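Long-range contacts in decapping and exoribonuclease protein 1 (Kluyveromyces lactis, PDB 4GPS), which removes NAD and N7-methylguanosine caps from the 5' ends of RNAs and degrades RNA in the 5'-3' direction, using divalent metal ions: residues 58-63 with 408-413; 175-180 with 207-212; 201-206 with 397-402; 268-273 with 380-385. One frame throughout, in Å; residues are numbered along the deposited sequence.

Interaction 1: residues 58-63 with 408-413; sequences GSLVLS and LTLSIS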
loop_
_atom_site.group_PDB
_atom_site.type_symbol
_atom_site.label_atom_id
_atom_site.label_comp_id
_atom_site.label_asym_id
_atom_site.label_seq_id
_atom_site.Cartn_x
_atom_site.Cartn_y
_atom_site.Cartn_z
ATOM N N GLY A 58 17.661 -22.385 15.018
ATOM C CA GLY A 58 17.826 -21.506 13.801
ATOM C C GLY A 58 16.507 -21.136 13.126
ATOM O O GLY A 58 16.343 -20.001 12.661
ATOM N N SER A 59 15.581 -22.097 13.073
ATOM C CA SER A 59 14.260 -21.911 12.468
ATOM C C SER A 59 13.130 -21.745 13.483
ATOM O O SER A 59 13.336 -21.819 14.694
ATOM C CB SER A 59 13.920 -23.085 11.558
ATOM O OG SER A 59 14.733 -23.066 10.405
ATOM N N LEU A 60 11.929 -21.517 12.971
ATOM C CA LEU A 60 10.759 -21.330 13.807
ATOM C C LEU A 60 9.456 -21.536 13.056
ATOM O O LEU A 60 9.265 -20.974 11.974
ATOM C CB LEU A 60 10.736 -19.922 14.390
ATOM C CG LEU A 60 9.306 -19.575 14.807
ATOM C CD1 LEU A 60 9.030 -20.201 16.173
ATOM C CD2 LEU A 60 9.095 -18.075 14.843
ATOM N N VAL A 61 8.568 -22.361 13.611
ATOM C CA VAL A 61 7.250 -22.529 13.012
ATOM C C VAL A 61 6.309 -22.092 14.132
ATOM O O VAL A 61 6.445 -22.528 15.270
ATOM C CB VAL A 61 6.976 -23.956 12.524
ATOM C CG1 VAL A 61 5.553 -24.050 11.989
ATOM C CG2 VAL A 61 7.911 -24.283 11.361
ATOM N N LEU A 62 5.389 -21.184 13.807
ATOM C CA LEU A 62 4.492 -20.616 14.792
ATOM C C LEU A 62 3.134 -20.308 14.196
ATOM O O LEU A 62 3.030 -19.583 13.203
ATOM C CB LEU A 62 5.103 -19.323 15.312
ATOM C CG LEU A 62 4.981 -18.966 16.789
ATOM C CD1 LEU A 62 5.657 -17.623 17.002
ATOM C CD2 LEU A 62 3.540 -18.902 17.214
ATOM N N SER A 63 2.088 -20.872 14.787
ATOM C CA SER A 63 0.745 -20.602 14.313
ATOM C C SER A 63 0.356 -19.201 14.821
ATOM O O SER A 63 0.655 -18.835 15.964
ATOM C CB SER A 63 -0.219 -21.635 14.873
ATOM O OG SER A 63 -1.536 -21.113 14.885
ATOM N N LEU A 408 -2.406 -18.933 8.241
ATOM C CA LEU A 408 -1.734 -17.983 9.108
ATOM C C LEU A 408 -0.633 -18.623 9.943
ATOM O O LEU A 408 -0.325 -18.157 11.038
ATOM C CB LEU A 408 -2.732 -17.257 10.005
ATOM C CG LEU A 408 -3.881 -16.654 9.187
ATOM C CD1 LEU A 408 -4.734 -15.763 10.088
ATOM C CD2 LEU A 408 -3.323 -15.855 8.015
ATOM N N THR A 409 -0.042 -19.703 9.447
ATOM C CA THR A 409 1.078 -20.282 10.175
ATOM C C THR A 409 2.358 -19.588 9.680
ATOM O O THR A 409 2.673 -19.605 8.481
ATOM C CB THR A 409 1.209 -21.788 9.946
ATOM O OG1 THR A 409 0.181 -22.461 10.681
ATOM C CG2 THR A 409 2.579 -22.286 10.421
ATOM N N LEU A 410 3.082 -18.973 10.610
ATOM C CA LEU A 410 4.308 -18.255 10.308
ATOM C C LEU A 410 5.531 -19.173 10.314
ATOM O O LEU A 410 5.722 -19.924 11.254
ATOM C CB LEU A 410 4.508 -17.129 11.355
ATOM C CG LEU A 410 5.909 -16.507 11.443
ATOM C CD1 LEU A 410 6.169 -15.745 10.152
ATOM C CD2 LEU A 410 6.038 -15.599 12.664
ATOM N N SER A 411 6.353 -19.097 9.267
ATOM C CA SER A 411 7.593 -19.887 9.154
ATOM C C SER A 411 8.829 -19.015 8.923
ATOM O O SER A 411 8.864 -18.237 7.974
ATOM C CB SER A 411 7.508 -20.881 8.001
ATOM O OG SER A 411 6.907 -22.068 8.439
ATOM N N ILE A 412 9.835 -19.156 9.782
ATOM C CA ILE A 412 11.076 -18.390 9.662
ATOM C C ILE A 412 12.299 -19.323 9.674
ATOM O O ILE A 412 12.520 -20.082 10.612
ATOM C CB ILE A 412 11.251 -17.369 10.815
ATOM C CG1 ILE A 412 10.034 -16.454 10.904
ATOM C CG2 ILE A 412 12.470 -16.501 10.550
ATOM C CD1 ILE A 412 10.138 -15.368 11.982
ATOM N N SER A 413 13.097 -19.273 8.622
ATOM C CA SER A 413 14.293 -20.099 8.541
ATOM C C SER A 413 15.380 -19.220 7.948
ATOM O O SER A 413 15.108 -18.348 7.119
ATOM C CB SER A 413 14.039 -21.312 7.660
ATOM O OG SER A 413 13.380 -20.899 6.493
HETATM O O HOH W 1 -1.893 -21.256 11.758
#
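Leu-60 swings CG anti to its backbone N (chi1 159°), while Ile-412 sends CG1 the other way, anti to its carbonyl carbon (chi1 -55°), and from these different starts the two chains end side by side, pointing the same way. Their meeting point is Leu-60 CD2 against Ile-412 CD1, 4.1 Å apart. Beneath this pair runs a short antiparallel ladder. Leu-60 and Ile-412 exchange two backbone hydrogen bonds, the straighter from Ile-412 N to Leu-60 O (2.9 Å), and Leu-62 with Leu-410 forms a second hydrogen-bonded pair, with Leu-410 N reaching Leu-62 O at 2.7 Å. The strands therefore zip by alternation: leucines and the isoleucine fill one face, whereas Val-61, Ser-63, Thr-409 and Ser-411 share the other. On that second face Val-61 forks, its CG1 resting on Thr-409 CG2 at 3.8 Å and its CG2 lying equally far from Ser-411 OG. At the end of the ladder a water bridges the hydroxyls of the non-hydrogen-bonded pair Ser-63 and Thr-409, 2.6 Å from Thr-409 OG1 and 3.2 Å from Ser-63 OG. The ladder illustrates how an early piece of chain can be fixed by residues near the other end of the sequence. Strand 60-63 adds to strand 409-414, which pairs in turn with strand 399-404; the leucine-isoleucine face packs on helix 370-393, where Leu-60 and Leu-62 touch Asn-387, Leu-410 meets Val-383 and Ile-412 meets Leu-391.

Interaction 2: residues 175-180 with 207-212; sequences KTTFVS and DKNILI
Phe-178 and Ile-210 stand side by side and point the same way from one face of a parallel strand pair, an example of aligned neighbours building a hydrophobic layer. The isoleucine sends CD1 obliquely to the outer part of the ring, 3.7 Å from Phe-178 CE2, while its CB and CG2 lie near CD2 of the same ring. Farther along, Ile-212 brings its CD1 to 4.1 Å from Phe-178 CD2, again obliquely. On the reverse face Val-179 and Leu-211 are set across one another at a slant. With CG anti to the backbone N (chi1 176°), Leu-211 carries CD1 back across the pair, to 3.4 Å from Val-179 O and against Val-179 CG1. Backbone bonds fix this register: Ile-210 N gives to Thr-177 O, Ile-210 O receives Val-179 N at 2.6 Å, and Ile-212 N reaches Val-179 O. Where the strands begin, a water gives a hydrogen bond to Lys-208 O (2.8 Å) and also bonds Thr-176 OG1. Just before Lys-208 in the chain, Asp-207 OD1 accepts from Asn-209 N in an Asx turn that leads into strand 210-213. Strand 176-181 runs between that strand and strand 273-285, parallel to both. Helix 156-167 packs on Val-179 and Leu-211; on the other face Phe-178 touches Met-202 of strand 198-204 and meets Phe-381 of helix 370-393 edge-to-face.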
loop_
_atom_site.group_PDB
_atom_site.type_symbol
_atom_site.label_atom_id
_atom_site.label_comp_id
_atom_site.label_asym_id
_atom_site.label_seq_id
_atom_site.Cartn_x
_atom_site.Cartn_y
_atom_site.Cartn_z
ATOM N N LYS A 175 13.346 1.846 19.592
ATOM C CA LYS A 175 12.385 0.950 18.958
ATOM C C LYS A 175 13.005 0.185 17.803
ATOM O O LYS A 175 14.093 0.516 17.342
ATOM C CB LYS A 175 11.187 1.760 18.449
ATOM C CG LYS A 175 10.466 2.498 19.562
ATOM C CD LYS A 175 9.450 3.494 19.059
ATOM C CE LYS A 175 8.170 2.800 18.683
ATOM N NZ LYS A 175 7.159 3.833 18.288
ATOM N N THR A 176 12.340 -0.871 17.359
ATOM C CA THR A 176 12.819 -1.616 16.185
ATOM C C THR A 176 12.045 -0.977 15.011
ATOM O O THR A 176 10.825 -0.785 15.089
ATOM C CB THR A 176 12.439 -3.113 16.255
ATOM O OG1 THR A 176 13.126 -3.740 17.348
ATOM C CG2 THR A 176 12.816 -3.830 14.958
ATOM N N THR A 177 12.737 -0.597 13.946
ATOM C CA THR A 177 12.047 -0.009 12.802
ATOM C C THR A 177 12.057 -1.012 11.658
ATOM O O THR A 177 13.107 -1.572 11.378
ATOM C CB THR A 177 12.762 1.282 12.297
ATOM O OG1 THR A 177 12.820 2.252 13.348
ATOM C CG2 THR A 177 11.986 1.889 11.133
ATOM N N PHE A 178 10.906 -1.303 11.044
ATOM C CA PHE A 178 10.914 -2.182 9.856
ATOM C C PHE A 178 10.989 -1.196 8.700
ATOM O O PHE A 178 10.248 -0.195 8.689
ATOM C CB PHE A 178 9.639 -3.015 9.695
ATOM C CG PHE A 178 9.519 -4.148 10.671
ATOM C CD1 PHE A 178 9.124 -3.910 11.994
ATOM C CD2 PHE A 178 9.763 -5.453 10.268
ATOM C CE1 PHE A 178 8.966 -4.947 12.899
ATOM C CE2 PHE A 178 9.608 -6.498 11.165
ATOM C CZ PHE A 178 9.205 -6.249 12.489
ATOM N N VAL A 179 11.892 -1.467 7.757
ATOM C CA VAL A 179 12.139 -0.626 6.574
ATOM C C VAL A 179 11.617 -1.372 5.345
ATOM O O VAL A 179 12.053 -2.472 5.064
ATOM C CB VAL A 179 13.655 -0.384 6.442
ATOM C CG1 VAL A 179 13.970 0.572 5.287
ATOM C CG2 VAL A 179 14.177 0.165 7.776
ATOM N N SER A 180 10.714 -0.779 4.578
ATOM C CA SER A 180 10.161 -1.546 3.476
ATOM C C SER A 180 9.396 -0.758 2.409
ATOM O O SER A 180 8.985 0.372 2.653
ATOM C CB SER A 180 9.227 -2.601 4.110
ATOM O OG SER A 180 8.472 -3.307 3.153
ATOM N N ASP A 207 22.326 -2.759 12.922
ATOM C CA ASP A 207 21.801 -1.750 13.837
ATOM C C ASP A 207 20.484 -2.225 14.496
ATOM O O ASP A 207 19.842 -1.514 15.274
ATOM C CB ASP A 207 21.630 -0.393 13.135
ATOM C CG ASP A 207 20.586 -0.393 12.006
ATOM O OD1 ASP A 207 19.935 -1.426 11.673
ATOM O OD2 ASP A 207 20.435 0.708 11.441
ATOM N N LYS A 208 20.089 -3.447 14.158
ATOM C CA LYS A 208 18.905 -4.082 14.725
ATOM C C LYS A 208 17.563 -3.677 14.128
ATOM O O LYS A 208 16.509 -4.149 14.572
ATOM C CB LYS A 208 18.923 -3.923 16.248
ATOM C CG LYS A 208 20.107 -4.673 16.892
ATOM C CD LYS A 208 20.019 -6.175 16.588
ATOM C CE LYS A 208 21.319 -6.908 16.882
ATOM N NZ LYS A 208 22.377 -6.567 15.862
ATOM N N ASN A 209 17.592 -2.797 13.133
ATOM C CA ASN A 209 16.361 -2.438 12.452
ATOM C C ASN A 209 16.203 -3.552 11.398
ATOM O O ASN A 209 17.166 -4.237 11.081
ATOM C CB ASN A 209 16.484 -1.039 11.846
ATOM C CG ASN A 209 16.341 0.028 12.894
ATOM O OD1 ASN A 209 17.003 1.083 12.860
ATOM N ND2 ASN A 209 15.463 -0.240 13.853
ATOM N N ILE A 210 15.000 -3.747 10.885
ATOM C CA ILE A 210 14.733 -4.815 9.928
ATOM C C ILE A 210 14.329 -4.348 8.527
ATOM O O ILE A 210 13.397 -3.558 8.350
ATOM C CB ILE A 210 13.630 -5.744 10.485
ATOM C CG1 ILE A 210 14.085 -6.340 11.821
ATOM C CG2 ILE A 210 13.321 -6.854 9.492
ATOM C CD1 ILE A 210 12.996 -6.972 12.647
ATOM N N LEU A 211 15.026 -4.873 7.526
ATOM C CA LEU A 211 14.744 -4.531 6.146
ATOM C C LEU A 211 13.926 -5.632 5.512
ATOM O O LEU A 211 14.329 -6.783 5.535
ATOM C CB LEU A 211 16.052 -4.378 5.368
ATOM C CG LEU A 211 15.909 -4.106 3.871
ATOM C CD1 LEU A 211 15.154 -2.814 3.652
ATOM C CD2 LEU A 211 17.295 -4.011 3.242
ATOM N N ILE A 212 12.776 -5.283 4.950
ATOM C CA ILE A 212 11.920 -6.263 4.275
ATOM C C ILE A 212 12.177 -6.176 2.771
ATOM O O ILE A 212 12.346 -5.073 2.239
ATOM C CB ILE A 212 10.420 -5.961 4.510
ATOM C CG1 ILE A 212 10.115 -5.968 6.003
ATOM C CG2 ILE A 212 9.557 -6.987 3.778
ATOM C CD1 ILE A 212 8.654 -5.800 6.339
HETATM O O HOH W 2 15.776 -3.574 17.205
#

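Interaction 3: residues 201-206 with 397-402; sequences LMTVQP and STTFKV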
loop_
_atom_site.group_PDB
_atom_site.type_symbol
_atom_site.label_atom_id
_atom_site.label_comp_id
_atom_site.label_asym_id
_atom_site.label_seq_id
_atom_site.Cartn_x
_atom_site.Cartn_y
_atom_site.Cartn_z
ATOM N N LEU A 201 11.534 -11.835 2.415
ATOM C CA LEU A 201 12.856 -11.869 3.034
ATOM C C LEU A 201 12.906 -10.719 4.013
ATOM O O LEU A 201 12.451 -9.611 3.714
ATOM C CB LEU A 201 13.964 -11.679 2.004
ATOM C CG LEU A 201 14.143 -12.795 0.981
ATOM C CD1 LEU A 201 15.476 -12.562 0.279
ATOM C CD2 LEU A 201 14.135 -14.178 1.659
ATOM N N MET A 202 13.446 -10.982 5.190
ATOM C CA MET A 202 13.531 -9.954 6.203
ATOM C C MET A 202 14.902 -10.065 6.790
ATOM O O MET A 202 15.285 -11.120 7.313
ATOM C CB MET A 202 12.434 -10.150 7.251
ATOM C CG MET A 202 11.063 -9.909 6.646
ATOM S SD MET A 202 9.630 -9.848 7.736
ATOM C CE MET A 202 10.238 -8.898 8.952
ATOM N N THR A 203 15.650 -8.972 6.657
ATOM C CA THR A 203 17.017 -8.908 7.122
ATOM C C THR A 203 17.191 -8.104 8.401
ATOM O O THR A 203 16.833 -6.929 8.450
ATOM C CB THR A 203 17.952 -8.282 6.027
ATOM O OG1 THR A 203 17.928 -9.094 4.841
ATOM C CG2 THR A 203 19.391 -8.185 6.550
ATOM N N VAL A 204 17.745 -8.733 9.437
ATOM C CA VAL A 204 18.011 -8.023 10.682
ATOM C C VAL A 204 19.369 -7.379 10.479
ATOM O O VAL A 204 20.400 -8.067 10.496
ATOM C CB VAL A 204 18.109 -8.969 11.899
ATOM C CG1 VAL A 204 18.575 -8.188 13.127
ATOM C CG2 VAL A 204 16.764 -9.620 12.169
ATOM N N GLN A 205 19.373 -6.061 10.282
ATOM C CA GLN A 205 20.629 -5.351 10.052
ATOM C C GLN A 205 21.454 -5.251 11.342
ATOM O O GLN A 205 20.951 -5.467 12.442
ATOM C CB GLN A 205 20.351 -3.945 9.498
ATOM C CG GLN A 205 19.300 -3.922 8.395
ATOM C CD GLN A 205 19.002 -2.518 7.882
ATOM O OE1 GLN A 205 18.977 -1.542 8.659
ATOM N NE2 GLN A 205 18.760 -2.406 6.564
ATOM N N PRO A 206 22.743 -4.923 11.216
ATOM C CA PRO A 206 23.564 -4.811 12.427
ATOM C C PRO A 206 23.076 -3.753 13.404
ATOM O O PRO A 206 23.372 -3.845 14.600
ATOM C CB PRO A 206 24.971 -4.541 11.892
ATOM C CG PRO A 206 24.759 -4.116 10.455
ATOM C CD PRO A 206 23.572 -4.927 9.998
ATOM N N SER A 397 23.239 -15.824 10.499
ATOM C CA SER A 397 22.450 -15.301 9.402
ATOM C C SER A 397 21.699 -14.041 9.808
ATOM O O SER A 397 21.038 -13.996 10.846
ATOM C CB SER A 397 21.459 -16.372 8.893
ATOM O OG SER A 397 22.082 -17.321 8.028
ATOM N N THR A 398 21.836 -13.013 8.980
ATOM C CA THR A 398 21.147 -11.765 9.211
ATOM C C THR A 398 19.887 -11.769 8.325
ATOM O O THR A 398 18.965 -10.975 8.530
ATOM C CB THR A 398 22.065 -10.544 8.861
ATOM O OG1 THR A 398 22.534 -10.627 7.500
ATOM C CG2 THR A 398 23.244 -10.506 9.786
ATOM N N THR A 399 19.840 -12.665 7.337
ATOM C CA THR A 399 18.685 -12.714 6.449
ATOM C C THR A 399 17.845 -13.996 6.635
ATOM O O THR A 399 18.383 -15.102 6.716
ATOM C CB THR A 399 19.125 -12.535 4.963
ATOM O OG1 THR A 399 19.945 -11.358 4.839
ATOM C CG2 THR A 399 17.912 -12.366 4.073
ATOM N N PHE A 400 16.522 -13.818 6.691
ATOM C CA PHE A 400 15.564 -14.892 6.925
ATOM C C PHE A 400 14.425 -14.978 5.906
ATOM O O PHE A 400 13.926 -13.957 5.437
ATOM C CB PHE A 400 14.927 -14.715 8.323
ATOM C CG PHE A 400 15.912 -14.760 9.459
ATOM C CD1 PHE A 400 16.682 -13.643 9.782
ATOM C CD2 PHE A 400 16.121 -15.940 10.164
ATOM C CE1 PHE A 400 17.648 -13.702 10.783
ATOM C CE2 PHE A 400 17.097 -16.001 11.173
ATOM C CZ PHE A 400 17.857 -14.881 11.480
ATOM N N LYS A 401 14.007 -16.195 5.567
ATOM C CA LYS A 401 12.883 -16.361 4.658
ATOM C C LYS A 401 11.662 -16.338 5.565
ATOM O O LYS A 401 11.573 -17.126 6.508
ATOM C CB LYS A 401 12.927 -17.702 3.927
ATOM C CG LYS A 401 14.026 -17.841 2.888
ATOM C CD LYS A 401 13.706 -18.996 1.941
ATOM C CE LYS A 401 14.740 -19.119 0.825
ATOM N NZ LYS A 401 14.262 -20.083 -0.221
ATOM N N VAL A 402 10.723 -15.438 5.291
ATOM C CA VAL A 402 9.542 -15.341 6.118
ATOM C C VAL A 402 8.344 -15.798 5.329
ATOM O O VAL A 402 8.087 -15.303 4.207
ATOM C CB VAL A 402 9.323 -13.894 6.628
ATOM C CG1 VAL A 402 8.016 -13.810 7.356
ATOM C CG2 VAL A 402 10.452 -13.487 7.564
#
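Thr-203 and Thr-399 face each other in a non-hydrogen-bonded pair of antiparallel strands, and it is their side chains that supply the polar link: OG1 of Thr-203 and OG1 of Thr-399 are hydrogen-bonded at 3.0 Å, with either able to donate. In both, OG1 stands beside the backbone N (chi1 -61° in Thr-203), and the two side chains meet at a slant, so that Thr-203 OG1 also touches Thr-399 CG2. Replacing Thr-203 by a valine would probably leave the Thr-399 hydroxyl without this mate. Backbone bonds come next. Met-202 and Phe-400 bond in both directions, but unequally: Met-202 N lies in the carbonyl plane of Phe-400, whereas Phe-400 N approaches Met-202 O from 37° above its carbonyl plane. That same carbonyl oxygen of Met-202 lies at the edge of the Phe-400 ring, in its plane. Two residues on from Met-202, Val-204 N reaches Thr-398 O at 2.7 Å. Apolar packing divides between the two faces. Beside the threonines, Leu-201 runs alongside Lys-401, its CD2 touching the lysine's CG at 3.9 Å, so that the aliphatic part of an extended lysine serves as a hydrophobic surface. On the opposite face Met-202 crosses Val-402 obliquely, SD and CG each 3.7 Å from Val-402 CG2. Met-202 and Phe-400 both continue onto Leu-388 of helix 370-393. The pattern is that of an antiparallel beta ladder with one mixed face of Leu-201, Lys-401 and the two threonines and one apolar face against a helix, here joining strand 198-204 to strand 399-404 in the PD-(D/E)XK nuclease fold.

Interaction 4: residues 268-273 with 380-385; sequences SLNDEI and IFQVLK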
loop_
_atom_site.group_PDB
_atom_site.type_symbol
_atom_site.label_atom_id
_atom_site.label_comp_id
_atom_site.label_asym_id
_atom_site.label_seq_id
_atom_site.Cartn_x
_atom_site.Cartn_y
_atom_site.Cartn_z
ATOM N N SER A 268 4.486 5.182 13.687
ATOM C CA SER A 268 4.619 4.318 14.843
ATOM C C SER A 268 3.511 3.284 14.806
ATOM O O SER A 268 2.350 3.599 14.521
ATOM C CB SER A 268 4.531 5.161 16.118
ATOM O OG SER A 268 4.811 4.378 17.247
ATOM N N LEU A 269 3.881 2.043 15.072
ATOM C CA LEU A 269 2.929 0.964 15.077
ATOM C C LEU A 269 2.727 0.485 16.516
ATOM O O LEU A 269 1.605 0.139 16.925
ATOM C CB LEU A 269 3.468 -0.144 14.159
ATOM C CG LEU A 269 3.372 -1.672 14.211
ATOM C CD1 LEU A 269 2.387 -2.213 15.196
ATOM C CD2 LEU A 269 3.020 -2.130 12.831
ATOM N N ASN A 270 3.821 0.540 17.274
ATOM C CA ASN A 270 3.912 0.081 18.663
ATOM C C ASN A 270 4.753 0.947 19.540
ATOM O O ASN A 270 5.427 1.850 19.094
ATOM C CB ASN A 270 4.643 -1.265 18.736
ATOM C CG ASN A 270 3.729 -2.364 18.862
ATOM O OD1 ASN A 270 2.519 -2.152 18.826
ATOM N ND2 ASN A 270 4.251 -3.562 19.009
ATOM N N ASP A 271 4.780 0.559 20.800
ATOM C CA ASP A 271 5.631 1.217 21.746
ATOM C C ASP A 271 7.017 0.623 21.500
ATOM O O ASP A 271 8.003 1.105 22.035
ATOM C CB ASP A 271 5.153 0.923 23.160
ATOM C CG ASP A 271 4.171 1.965 23.660
ATOM O OD1 ASP A 271 3.505 1.702 24.688
ATOM O OD2 ASP A 271 4.075 3.053 23.034
ATOM N N GLU A 272 7.088 -0.422 20.673
ATOM C CA GLU A 272 8.377 -1.055 20.389
ATOM C C GLU A 272 8.738 -1.050 18.895
ATOM O O GLU A 272 9.891 -1.296 18.519
ATOM C CB GLU A 272 8.356 -2.509 20.870
ATOM C CG GLU A 272 8.199 -2.712 22.368
ATOM C CD GLU A 272 7.890 -4.159 22.726
ATOM O OE1 GLU A 272 8.431 -5.081 22.075
ATOM O OE2 GLU A 272 7.103 -4.385 23.672
ATOM N N ILE A 273 7.758 -0.718 18.058
ATOM C CA ILE A 273 7.924 -0.788 16.617
ATOM C C ILE A 273 7.544 0.449 15.778
ATOM O O ILE A 273 6.470 0.993 15.958
ATOM C CB ILE A 273 7.067 -1.990 16.104
ATOM C CG1 ILE A 273 7.584 -3.289 16.708
ATOM C CG2 ILE A 273 7.028 -2.025 14.573
ATOM C CD1 ILE A 273 6.587 -4.463 16.507
ATOM N N ILE A 380 1.048 -9.748 13.981
ATOM C CA ILE A 380 2.243 -10.330 13.333
ATOM C C ILE A 380 3.422 -9.436 13.370
ATOM O O ILE A 380 4.535 -9.941 13.367
ATOM C CB ILE A 380 2.130 -10.720 11.808
ATOM C CG1 ILE A 380 0.922 -10.066 11.202
ATOM C CG2 ILE A 380 2.290 -12.235 11.603
ATOM C CD1 ILE A 380 1.258 -8.713 10.768
ATOM N N PHE A 381 3.232 -8.118 13.366
ATOM C CA PHE A 381 4.447 -7.332 13.429
ATOM C C PHE A 381 5.179 -7.502 14.754
ATOM O O PHE A 381 6.398 -7.538 14.773
ATOM C CB PHE A 381 4.196 -5.871 13.061
ATOM C CG PHE A 381 4.315 -5.622 11.592
ATOM C CD1 PHE A 381 5.558 -5.435 11.012
ATOM C CD2 PHE A 381 3.184 -5.626 10.773
ATOM C CE1 PHE A 381 5.676 -5.246 9.630
ATOM C CE2 PHE A 381 3.289 -5.446 9.416
ATOM C CZ PHE A 381 4.537 -5.253 8.831
ATOM N N GLN A 382 4.438 -7.678 15.842
ATOM C CA GLN A 382 5.052 -7.878 17.143
ATOM C C GLN A 382 5.650 -9.281 17.137
ATOM O O GLN A 382 6.771 -9.504 17.593
ATOM C CB GLN A 382 4.005 -7.744 18.257
ATOM C CG GLN A 382 4.566 -7.819 19.682
ATOM C CD GLN A 382 5.600 -6.732 19.966
ATOM O OE1 GLN A 382 5.556 -5.660 19.374
ATOM N NE2 GLN A 382 6.532 -7.012 20.877
ATOM N N VAL A 383 4.915 -10.239 16.592
ATOM C CA VAL A 383 5.432 -11.595 16.525
ATOM C C VAL A 383 6.725 -11.617 15.666
ATOM O O VAL A 383 7.756 -12.165 16.094
ATOM C CB VAL A 383 4.334 -12.546 15.973
ATOM C CG1 VAL A 383 4.915 -13.909 15.650
ATOM C CG2 VAL A 383 3.199 -12.668 17.003
ATOM N N LEU A 384 6.684 -10.997 14.485
ATOM C CA LEU A 384 7.852 -10.941 13.597
ATOM C C LEU A 384 9.071 -10.249 14.232
ATOM O O LEU A 384 10.207 -10.709 14.079
ATOM C CB LEU A 384 7.511 -10.220 12.289
ATOM C CG LEU A 384 6.612 -10.966 11.316
ATOM C CD1 LEU A 384 6.077 -10.026 10.267
ATOM C CD2 LEU A 384 7.392 -12.105 10.674
ATOM N N LYS A 385 8.837 -9.152 14.947
ATOM C CA LYS A 385 9.936 -8.429 15.566
ATOM C C LYS A 385 10.630 -9.243 16.647
ATOM O O LYS A 385 11.848 -9.411 16.620
ATOM C CB LYS A 385 9.441 -7.117 16.149
ATOM C CG LYS A 385 10.579 -6.225 16.571
ATOM C CD LYS A 385 10.881 -6.347 18.033
ATOM C CE LYS A 385 9.867 -5.584 18.848
ATOM N NZ LYS A 385 10.337 -5.480 20.254
#
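Glu-272 and Lys-385 form a salt bridge at the exposed edge of the turn, and the conformations of three long side chains explain how it is reached. The glutamate is extended beyond CG, whereas Lys-385 bends twice, at chi2 (-97°) and chi3 (-77°), to bring NZ within 2.7 Å of Glu-272 OE1, on the anti lone pair of that oxygen. Gln-382 starts with CG anti to the backbone N (chi1 -175°) and then bends at chi2, which turns its amide toward the same carboxylate. Its NE2 gives a hydrogen bond of 3.0 Å to Glu-272 OE1, nearly in its own amide plane but from above the carboxylate, the two flat groups standing perpendicular. One oxygen thus takes two donors from consecutive turns of the helix, and the lysine's charge would be expected to favour an ionised glutamate. Were Gln-382 replaced by an alanine, Glu-272 OE1 would probably lose its amide donor and be left to the lysine, and Ile-273 CD1 would lose one of its neighbours. That methyl lies 3.3 Å from Gln-382 OE1, and Ile-273 slides past Lys-385 in the opposite direction, CG1 against CE at 3.9 Å. Deeper in, Leu-269 crosses Phe-381 at about a right angle, with CD2 3.9 Å from the ring's CG. The turn itself is tied by Ile-273 O, which accepts from Leu-269 N and Asn-270 N. What results is a beta hairpin turn, between strands 259-268 and 273-285, packed on a helix: apolar within, charged at its border.

The four contacts form one continuous patch, joined largely strand to strand and backed by helix 370-393. Interactions 1 and 3 meet on adjacent strands 409-414 and 399-404, linked by Ser-413 O to Lys-401 N (2.9 Å), and interaction 3 continues into interaction 2 where Leu-211 O meets Thr-203 N (2.8 Å). Interaction 2 passes to interaction 4 through Thr-176 N and Glu-272 O, 2.7 Å apart. Helix 370-393, which carries 380-385, also packs back on interaction 1, with Val-383 CG1 3.6 Å from Leu-410 CD2. Centres of interactions 2 and 3 are about 10 Å apart, those of 1 and 2 about 19 Å. All four lie away from the metal-binding residues, yet strand 273-285, beside interaction 2, carries metal ligand Asp-282.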